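Long-range contacts in NAD-dependent epimerase/dehydratase (Veillonella parvula DSM 2008, PDB 3R6D), which probably binds a nicotinamide adenine dinucleotide cofactor on a Rossmann-type domain, as a presumed epimerase or dehydratase: residues 105-113 / 131-139; 153-161 / 175-185. All coordinates share one frame; numbering follows the deposited sequence.

Contact 1: residues 105-113 / 131-139; sequences GVSMAGLSG and YVQGERQAR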
loop_
_atom_site.group_PDB
_atom_site.type_symbol
_atom_site.label_atom_id
_atom_site.label_comp_id
_atom_site.label_asym_id
_atom_site.label_seq_id
_atom_site.Cartn_x
_atom_site.Cartn_y
_atom_site.Cartn_z
ATOM N N GLY A 105 2.822 3.138 1.078
ATOM C CA GLY A 105 3.183 1.786 0.679
ATOM C C GLY A 105 2.588 0.747 1.609
ATOM O O GLY A 105 2.408 1.006 2.804
ATOM N N VAL A 106 2.316 -0.441 1.075
ATOM C CA VAL A 106 1.771 -1.549 1.806
ATOM C C VAL A 106 2.839 -2.546 2.206
ATOM O O VAL A 106 3.542 -3.072 1.341
ATOM C CB VAL A 106 0.690 -2.224 0.956
ATOM C CG1 VAL A 106 0.359 -3.576 1.501
ATOM C CG2 VAL A 106 -0.557 -1.314 0.912
ATOM N N SER A 107 2.907 -2.839 3.504
ATOM C CA SER A 107 3.810 -3.838 4.050
ATOM C C SER A 107 3.033 -4.771 4.947
ATOM O O SER A 107 1.804 -4.735 4.998
ATOM C CB SER A 107 4.933 -3.094 4.776
ATOM O OG SER A 107 5.929 -3.955 5.247
HETATM N N MSE A 108 3.735 -5.672 5.609
HETATM C CA MSE A 108 3.082 -6.674 6.452
HETATM C C MSE A 108 3.232 -6.294 7.924
HETATM O O MSE A 108 4.296 -5.840 8.387
HETATM C CB MSE A 108 3.636 -8.081 6.189
HETATM C CG MSE A 108 5.108 -8.219 6.409
HETATM SE SE MSE A 108 5.712 -10.091 6.236
HETATM C CE MSE A 108 4.971 -10.746 7.902
ATOM N N ALA A 109 2.172 -6.535 8.676
ATOM C CA ALA A 109 2.258 -6.515 10.128
ATOM C C ALA A 109 3.082 -7.719 10.627
ATOM O O ALA A 109 3.092 -8.783 9.995
ATOM C CB ALA A 109 0.864 -6.564 10.719
ATOM N N GLY A 110 3.752 -7.525 11.756
ATOM C CA GLY A 110 4.485 -8.573 12.441
ATOM C C GLY A 110 5.984 -8.429 12.428
ATOM O O GLY A 110 6.662 -9.188 13.141
ATOM N N LEU A 111 6.510 -7.460 11.664
ATOM C CA LEU A 111 7.978 -7.212 11.551
ATOM C C LEU A 111 8.549 -6.176 12.560
ATOM O O LEU A 111 9.753 -5.872 12.538
ATOM C CB LEU A 111 8.335 -6.789 10.136
ATOM C CG LEU A 111 7.886 -7.646 8.975
ATOM C CD1 LEU A 111 8.401 -6.996 7.693
ATOM C CD2 LEU A 111 8.374 -9.104 9.168
ATOM N N SER A 112 7.704 -5.611 13.412
ATOM C CA SER A 112 8.124 -4.649 14.455
ATOM C C SER A 112 7.784 -5.209 15.831
ATOM O O SER A 112 7.570 -4.430 16.805
ATOM C CB SER A 112 7.382 -3.320 14.259
ATOM O OG SER A 112 7.691 -2.747 12.989
ATOM N N GLY A 113 7.788 -6.543 15.969
ATOM C CA GLY A 113 7.458 -7.179 17.263
ATOM C C GLY A 113 6.066 -6.883 17.781
ATOM O O GLY A 113 5.812 -6.957 19.000
ATOM N N TYR A 131 10.031 -14.392 1.787
ATOM C CA TYR A 131 8.985 -13.372 1.654
ATOM C C TYR A 131 9.090 -12.362 2.803
ATOM O O TYR A 131 9.064 -11.132 2.589
ATOM C CB TYR A 131 7.595 -13.992 1.632
ATOM C CG TYR A 131 6.496 -12.950 1.475
ATOM C CD1 TYR A 131 6.151 -12.456 0.213
ATOM C CD2 TYR A 131 5.834 -12.419 2.581
ATOM C CE1 TYR A 131 5.179 -11.502 0.062
ATOM C CE2 TYR A 131 4.838 -11.459 2.421
ATOM C CZ TYR A 131 4.522 -11.015 1.154
ATOM O OH TYR A 131 3.542 -10.060 0.969
ATOM N N VAL A 132 9.250 -12.891 4.018
ATOM C CA VAL A 132 9.421 -12.067 5.216
ATOM C C VAL A 132 10.648 -11.184 5.080
ATOM O O VAL A 132 10.616 -10.003 5.391
ATOM C CB VAL A 132 9.546 -12.924 6.473
ATOM C CG1 VAL A 132 9.806 -12.067 7.705
ATOM C CG2 VAL A 132 8.286 -13.726 6.627
ATOM N N GLN A 133 11.764 -11.786 4.684
ATOM C CA GLN A 133 13.009 -11.043 4.620
ATOM C C GLN A 133 12.989 -9.947 3.566
ATOM O O GLN A 133 13.520 -8.871 3.794
ATOM C CB GLN A 133 14.186 -11.997 4.466
ATOM C CG GLN A 133 14.210 -12.877 5.711
ATOM C CD GLN A 133 15.442 -13.733 5.879
ATOM O OE1 GLN A 133 16.105 -14.102 4.911
ATOM N NE2 GLN A 133 15.748 -14.063 7.129
ATOM N N GLY A 134 12.377 -10.231 2.412
ATOM C CA GLY A 134 12.226 -9.227 1.365
ATOM C C GLY A 134 11.330 -8.075 1.867
ATOM O O GLY A 134 11.633 -6.898 1.622
ATOM N N GLU A 135 10.243 -8.415 2.580
ATOM C CA GLU A 135 9.407 -7.356 3.180
ATOM C C GLU A 135 10.196 -6.501 4.172
ATOM O O GLU A 135 10.095 -5.264 4.179
ATOM C CB GLU A 135 8.163 -7.951 3.851
ATOM C CG GLU A 135 7.116 -8.446 2.849
ATOM C CD GLU A 135 6.059 -7.430 2.470
ATOM O OE1 GLU A 135 5.737 -6.519 3.262
ATOM O OE2 GLU A 135 5.531 -7.590 1.347
ATOM N N ARG A 136 11.013 -7.158 5.003
ATOM C CA ARG A 136 11.837 -6.406 5.933
ATOM C C ARG A 136 12.814 -5.441 5.211
ATOM O O ARG A 136 12.956 -4.275 5.601
ATOM C CB ARG A 136 12.596 -7.367 6.862
ATOM C CG ARG A 136 13.327 -6.682 7.947
ATOM C CD ARG A 136 13.975 -7.681 8.875
ATOM N NE ARG A 136 12.993 -8.357 9.711
ATOM C CZ ARG A 136 12.698 -9.656 9.665
ATOM N NH1 ARG A 136 13.337 -10.460 8.806
ATOM N NH2 ARG A 136 11.792 -10.154 10.502
ATOM N N GLN A 137 13.491 -5.946 4.170
ATOM C CA GLN A 137 14.458 -5.127 3.454
ATOM C C GLN A 137 13.779 -3.948 2.743
ATOM O O GLN A 137 14.301 -2.844 2.793
ATOM C CB GLN A 137 15.275 -5.976 2.474
ATOM C CG GLN A 137 16.296 -6.879 3.218
ATOM C CD GLN A 137 17.247 -7.656 2.314
ATOM O OE1 GLN A 137 16.833 -8.163 1.281
ATOM N NE2 GLN A 137 18.542 -7.777 2.728
ATOM N N ALA A 138 12.621 -4.177 2.105
ATOM C CA ALA A 138 11.860 -3.091 1.454
ATOM C C ALA A 138 11.426 -2.011 2.437
ATOM O O ALA A 138 11.593 -0.812 2.177
ATOM C CB ALA A 138 10.653 -3.654 0.743
ATOM N N ARG A 139 10.963 -2.462 3.611
ATOM C CA ARG A 139 10.607 -1.541 4.668
ATOM C C ARG A 139 11.796 -0.696 5.105
ATOM O O ARG A 139 11.702 0.534 5.195
ATOM C CB ARG A 139 10.060 -2.299 5.863
ATOM C CG ARG A 139 9.907 -1.370 7.052
ATOM C CD ARG A 139 9.926 -2.110 8.319
ATOM N NE ARG A 139 11.252 -2.613 8.648
ATOM C CZ ARG A 139 11.445 -3.440 9.652
ATOM N NH1 ARG A 139 10.410 -3.855 10.386
ATOM N NH2 ARG A 139 12.676 -3.837 9.936
HETATM O O HOH W 1 3.819 -5.684 0.514
HETATM O O HOH W 2 7.808 -4.071 3.333
HETATM O O HOH W 3 11.254 -8.618 12.824
HETATM O O HOH W 4 12.449 -6.208 11.660
HETATM O O HOH W 5 7.557 -3.012 10.180
#
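Strand 105-108 passes over helix 131-139 at 137° between their chain directions, the short axes 8.7 Å apart at closest approach, and the backbones come nearest where Ser107 faces Glu135. Beyond the strand the chain turns through Gly110, where a side chain would run into the carbonyl O of Ala109, and brings Leu111 down onto the helix. Leu111 reaches two ways: its CD2 meets CG1 of Val132 at 3.6 Å, while its CD1 lies against the backbone of Arg136. Met108, a selenomethionine, has CG between the backbone N and the carbonyl carbon (chi1 58°) and bends at chi3; its SE rests on the aliphatic part of Glu135 and lies 4.1 Å from CE2 of Tyr131, an oblique Met-aromatic contact. A water donates to both Glu135 OE2 and Val106 O. Farther along the helix, Arg139 NH1 donates to Leu111 O at 3.0 Å; the oxygen lies in the guanidinium plane, but the nitrogen stands above the carbonyl plane. Two waters also donate to Leu111 O; one accepts from Arg136 NE and Arg139 NH2, the other from Arg136 NH2. With an alanine in place of Arg139, Leu111 O would probably lose its direct link to the helix and keep only water-mediated ones through Arg136. Helix 117-125 packs against Met108 and Val132 through Phe124, while strand 148-158 pairs with strand 102-108 and touches Arg139 through Ile151.

Contact 2: residues 153-161 / 175-185; sequences RLTWLYNDP and FNDAQVSREAV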
loop_
_atom_site.group_PDB
_atom_site.type_symbol
_atom_site.label_atom_id
_atom_site.label_comp_id
_atom_site.label_asym_id
_atom_site.label_seq_id
_atom_site.Cartn_x
_atom_site.Cartn_y
_atom_site.Cartn_z
ATOM N N ARG A 153 1.049 -1.226 7.711
ATOM C CA ARG A 153 1.332 -2.593 8.131
ATOM C C ARG A 153 0.037 -3.389 8.190
ATOM O O ARG A 153 -0.761 -3.192 9.104
ATOM C CB ARG A 153 2.033 -2.619 9.494
ATOM C CG ARG A 153 3.438 -2.037 9.472
ATOM C CD ARG A 153 4.028 -1.916 10.858
ATOM N NE ARG A 153 3.485 -0.782 11.591
ATOM C CZ ARG A 153 2.819 -0.851 12.747
ATOM N NH1 ARG A 153 2.433 -2.033 13.256
ATOM N NH2 ARG A 153 2.485 0.278 13.381
ATOM N N LEU A 154 -0.194 -4.240 7.186
ATOM C CA LEU A 154 -1.478 -4.944 7.092
ATOM C C LEU A 154 -1.395 -6.284 7.749
ATOM O O LEU A 154 -0.430 -7.025 7.541
ATOM C CB LEU A 154 -1.904 -5.117 5.636
ATOM C CG LEU A 154 -1.916 -3.831 4.784
ATOM C CD1 LEU A 154 -2.540 -4.116 3.434
ATOM C CD2 LEU A 154 -2.682 -2.695 5.493
ATOM N N THR A 155 -2.444 -6.621 8.517
ATOM C CA THR A 155 -2.638 -7.978 9.004
ATOM C C THR A 155 -3.252 -8.836 7.862
ATOM O O THR A 155 -3.232 -8.404 6.713
ATOM C CB THR A 155 -3.390 -7.958 10.317
ATOM O OG1 THR A 155 -3.423 -9.297 10.845
ATOM C CG2 THR A 155 -4.811 -7.387 10.188
ATOM N N TRP A 156 -3.709 -10.049 8.175
ATOM C CA TRP A 156 -4.058 -11.010 7.118
ATOM C C TRP A 156 -5.301 -10.582 6.348
ATOM O O TRP A 156 -6.316 -10.256 6.956
ATOM C CB TRP A 156 -4.267 -12.386 7.772
ATOM C CG TRP A 156 -2.930 -13.013 8.143
ATOM C CD1 TRP A 156 -2.246 -12.892 9.331
ATOM C CD2 TRP A 156 -2.091 -13.755 7.269
ATOM N NE1 TRP A 156 -1.039 -13.546 9.251
ATOM C CE2 TRP A 156 -0.915 -14.077 7.986
ATOM C CE3 TRP A 156 -2.225 -14.189 5.939
ATOM C CZ2 TRP A 156 0.120 -14.840 7.413
ATOM C CZ3 TRP A 156 -1.203 -14.956 5.373
ATOM C CH2 TRP A 156 -0.045 -15.286 6.113
ATOM N N LEU A 157 -5.212 -10.600 5.025
ATOM C CA LEU A 157 -6.244 -9.994 4.180
ATOM C C LEU A 157 -7.319 -10.972 3.725
ATOM O O LEU A 157 -7.074 -12.154 3.533
ATOM C CB LEU A 157 -5.620 -9.394 2.932
ATOM C CG LEU A 157 -4.662 -8.241 3.193
ATOM C CD1 LEU A 157 -3.866 -7.881 1.919
ATOM C CD2 LEU A 157 -5.441 -6.998 3.683
ATOM N N TYR A 158 -8.523 -10.453 3.517
ATOM C CA TYR A 158 -9.587 -11.202 2.887
ATOM C C TYR A 158 -10.508 -10.175 2.208
ATOM O O TYR A 158 -10.339 -8.964 2.389
ATOM C CB TYR A 158 -10.301 -12.097 3.917
ATOM C CG TYR A 158 -11.150 -11.371 4.947
ATOM C CD1 TYR A 158 -12.540 -11.412 4.870
ATOM C CD2 TYR A 158 -10.570 -10.635 5.988
ATOM C CE1 TYR A 158 -13.333 -10.769 5.801
ATOM C CE2 TYR A 158 -11.359 -9.977 6.934
ATOM C CZ TYR A 158 -12.748 -10.067 6.849
ATOM O OH TYR A 158 -13.544 -9.440 7.797
ATOM N N ASN A 159 -11.464 -10.677 1.430
ATOM C CA ASN A 159 -12.405 -9.827 0.719
ATOM C C ASN A 159 -13.789 -9.950 1.276
ATOM O O ASN A 159 -14.321 -11.059 1.376
ATOM C CB ASN A 159 -12.440 -10.183 -0.771
ATOM C CG ASN A 159 -11.111 -9.950 -1.442
ATOM O OD1 ASN A 159 -10.386 -9.018 -1.091
ATOM N ND2 ASN A 159 -10.780 -10.775 -2.416
ATOM N N ASP A 160 -14.414 -8.819 1.572
ATOM C CA ASP A 160 -15.815 -8.802 1.991
ATOM C C ASP A 160 -16.331 -7.371 1.908
ATOM O O ASP A 160 -15.942 -6.536 2.738
ATOM C CB ASP A 160 -15.937 -9.342 3.414
ATOM C CG ASP A 160 -17.360 -9.476 3.856
ATOM O OD1 ASP A 160 -18.213 -8.859 3.201
ATOM O OD2 ASP A 160 -17.605 -10.178 4.852
ATOM N N PRO A 161 -17.203 -7.083 0.910
ATOM C CA PRO A 161 -17.688 -5.695 0.728
ATOM C C PRO A 161 -18.441 -5.142 1.938
ATOM O O PRO A 161 -18.575 -3.921 2.061
ATOM C CB PRO A 161 -18.608 -5.774 -0.501
ATOM C CG PRO A 161 -18.797 -7.212 -0.788
ATOM C CD PRO A 161 -17.669 -7.985 -0.161
ATOM N N PHE A 175 -0.516 -5.018 18.309
ATOM C CA PHE A 175 -1.363 -5.221 17.125
ATOM C C PHE A 175 -1.999 -6.603 17.291
ATOM O O PHE A 175 -1.379 -7.627 16.995
ATOM C CB PHE A 175 -0.486 -5.161 15.867
ATOM C CG PHE A 175 -1.238 -5.033 14.553
ATOM C CD1 PHE A 175 -0.689 -4.284 13.534
ATOM C CD2 PHE A 175 -2.382 -5.770 14.251
ATOM C CE1 PHE A 175 -1.299 -4.163 12.322
ATOM C CE2 PHE A 175 -3.003 -5.628 13.004
ATOM C CZ PHE A 175 -2.437 -4.794 12.039
ATOM N N ASN A 176 -3.232 -6.623 17.790
ATOM C CA ASN A 176 -3.870 -7.884 18.128
ATOM C C ASN A 176 -4.876 -8.372 17.092
ATOM O O ASN A 176 -5.401 -9.493 17.212
ATOM C CB ASN A 176 -4.518 -7.750 19.505
ATOM C CG ASN A 176 -3.493 -7.533 20.604
ATOM O OD1 ASN A 176 -3.645 -6.668 21.489
ATOM N ND2 ASN A 176 -2.457 -8.302 20.556
ATOM N N ASP A 177 -5.137 -7.571 16.068
ATOM C CA ASP A 177 -6.130 -7.948 15.056
ATOM C C ASP A 177 -5.544 -8.953 14.069
ATOM O O ASP A 177 -4.524 -8.657 13.410
ATOM C CB ASP A 177 -6.622 -6.714 14.288
ATOM C CG ASP A 177 -7.327 -5.713 15.156
ATOM O OD1 ASP A 177 -7.832 -6.052 16.268
ATOM O OD2 ASP A 177 -7.378 -4.517 14.722
ATOM N N ALA A 178 -6.215 -10.102 13.918
ATOM C CA ALA A 178 -5.724 -11.201 13.104
ATOM C C ALA A 178 -6.105 -11.072 11.642
ATOM O O ALA A 178 -5.623 -11.865 10.816
ATOM C CB ALA A 178 -6.216 -12.532 13.650
ATOM N N GLN A 179 -6.949 -10.084 11.295
ATOM C CA GLN A 179 -7.405 -9.963 9.914
ATOM C C GLN A 179 -7.891 -8.566 9.634
ATOM O O GLN A 179 -8.171 -7.795 10.561
ATOM C CB GLN A 179 -8.535 -10.955 9.623
ATOM C CG GLN A 179 -9.785 -10.628 10.444
ATOM C CD GLN A 179 -10.805 -11.731 10.413
ATOM O OE1 GLN A 179 -10.449 -12.908 10.324
ATOM N NE2 GLN A 179 -12.090 -11.370 10.458
ATOM N N VAL A 180 -8.018 -8.254 8.343
ATOM C CA VAL A 180 -8.633 -7.008 7.901
ATOM C C VAL A 180 -9.048 -7.234 6.438
ATOM O O VAL A 180 -8.368 -7.929 5.683
ATOM C CB VAL A 180 -7.667 -5.798 8.073
ATOM C CG1 VAL A 180 -6.486 -5.904 7.127
ATOM C CG2 VAL A 180 -8.401 -4.473 7.850
ATOM N N SER A 181 -10.172 -6.651 6.047
ATOM C CA SER A 181 -10.611 -6.790 4.660
ATOM C C SER A 181 -9.863 -5.827 3.738
ATOM O O SER A 181 -9.433 -4.735 4.143
ATOM C CB SER A 181 -12.113 -6.601 4.499
ATOM O OG SER A 181 -12.431 -5.227 4.557
ATOM N N ARG A 182 -9.739 -6.215 2.474
ATOM C CA ARG A 182 -9.144 -5.307 1.494
ATOM C C ARG A 182 -9.999 -4.040 1.350
ATOM O O ARG A 182 -9.470 -2.942 1.157
ATOM C CB ARG A 182 -8.923 -6.000 0.137
ATOM C CG ARG A 182 -7.863 -7.107 0.212
ATOM C CD ARG A 182 -7.464 -7.623 -1.135
ATOM N NE ARG A 182 -6.416 -8.632 -1.050
ATOM C CZ ARG A 182 -6.624 -9.903 -0.715
ATOM N NH1 ARG A 182 -7.848 -10.328 -0.428
ATOM N NH2 ARG A 182 -5.588 -10.750 -0.649
ATOM N N GLU A 183 -11.319 -4.192 1.466
ATOM C CA GLU A 183 -12.208 -3.029 1.397
ATOM C C GLU A 183 -11.976 -2.031 2.532
ATOM O O GLU A 183 -11.978 -0.804 2.289
ATOM C CB GLU A 183 -13.665 -3.503 1.331
ATOM C CG GLU A 183 -14.060 -4.236 0.044
ATOM C CD GLU A 183 -13.877 -5.750 0.090
ATOM O OE1 GLU A 183 -13.148 -6.284 0.976
ATOM O OE2 GLU A 183 -14.470 -6.426 -0.789
ATOM N N ALA A 184 -11.730 -2.547 3.748
ATOM C CA ALA A 184 -11.398 -1.671 4.885
ATOM C C ALA A 184 -10.068 -0.966 4.680
ATOM O O ALA A 184 -9.940 0.222 4.976
ATOM C CB ALA A 184 -11.408 -2.468 6.186
ATOM N N VAL A 185 -9.073 -1.690 4.154
ATOM C CA VAL A 185 -7.782 -1.067 3.897
ATOM C C VAL A 185 -7.934 0.081 2.872
ATOM O O VAL A 185 -7.344 1.167 3.024
ATOM C CB VAL A 185 -6.732 -2.089 3.439
ATOM C CG1 VAL A 185 -5.403 -1.371 3.065
ATOM C CG2 VAL A 185 -6.471 -3.130 4.516
#
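The parallel pairing of strands 156-158 and 179-181 carries the Rossmann-type sheet past a break in strand 148-158, and the second strand runs directly into helix 182-193. Val180 sits between its two bonds: its N donates to Trp156 O at 3.0 Å, and its O receives a weak bond from Tyr158 N. The ladder continues into the helix, where Arg182 N meets Tyr158 O at 2.8 Å, nearly head-on to the carbonyl. At the break, Thr155 OG1, anti to the backbone N (chi1 -173°), donates to Asp177 O at 2.9 Å; its CG2 lies against the backbone of Gln179, and its CB against CE2 of Phe175. The edge of that Phe175 ring approaches Arg153 O, whereas the Arg153 guanidinium is held by Glu114 and Ser205. On one side of the pairing, the side chains of Leu157 and Val180 lie side by side, CD2 of the first against CG1 of the second, and Leu154 CD2 and Val185 CG1 meet tip to tip at 3.9 Å. On the other, the Tyr158 ring has Ser181 over one face and crosses the Gln179 side chain obliquely, with Tyr158 OH and Gln179 NE2 both bonded to Glu210. Ser181 is the helix N-cap, its OG accepting from Ala184 N. Glu183 bends at chi2 (91°) to take Asp160 N on OE1 at 2.9 Å. The extended Arg182 turns one guanidinium face to Leu157 CB, which sits 3.8 Å from the plane over its centre, while NH1 at its edge donates to Asn159 OD1 at 2.9 Å.

Overall arrangement
From the N terminus the chain first builds the parallel strands 8-11, 33-37, 54-58 and 76-79, then enters strand 102-108. Contact 1 closes the excursion through helix 117-125, bringing helix 129-144 back against this strand. The chain leaves that helix for strand 148-158, neighbour of strand 102-108, and contact 2 closes the next loop, which contains strand 167-169. The two closures follow in series, neither nesting nor crossing, with centres about 16 Å apart. They meet at Leu154, whose backbone pairs with Ser107 and Ala109, and at Phe175, which packs on Ala109. Together they tie two helices, 129-144 and 182-193, to one sheet.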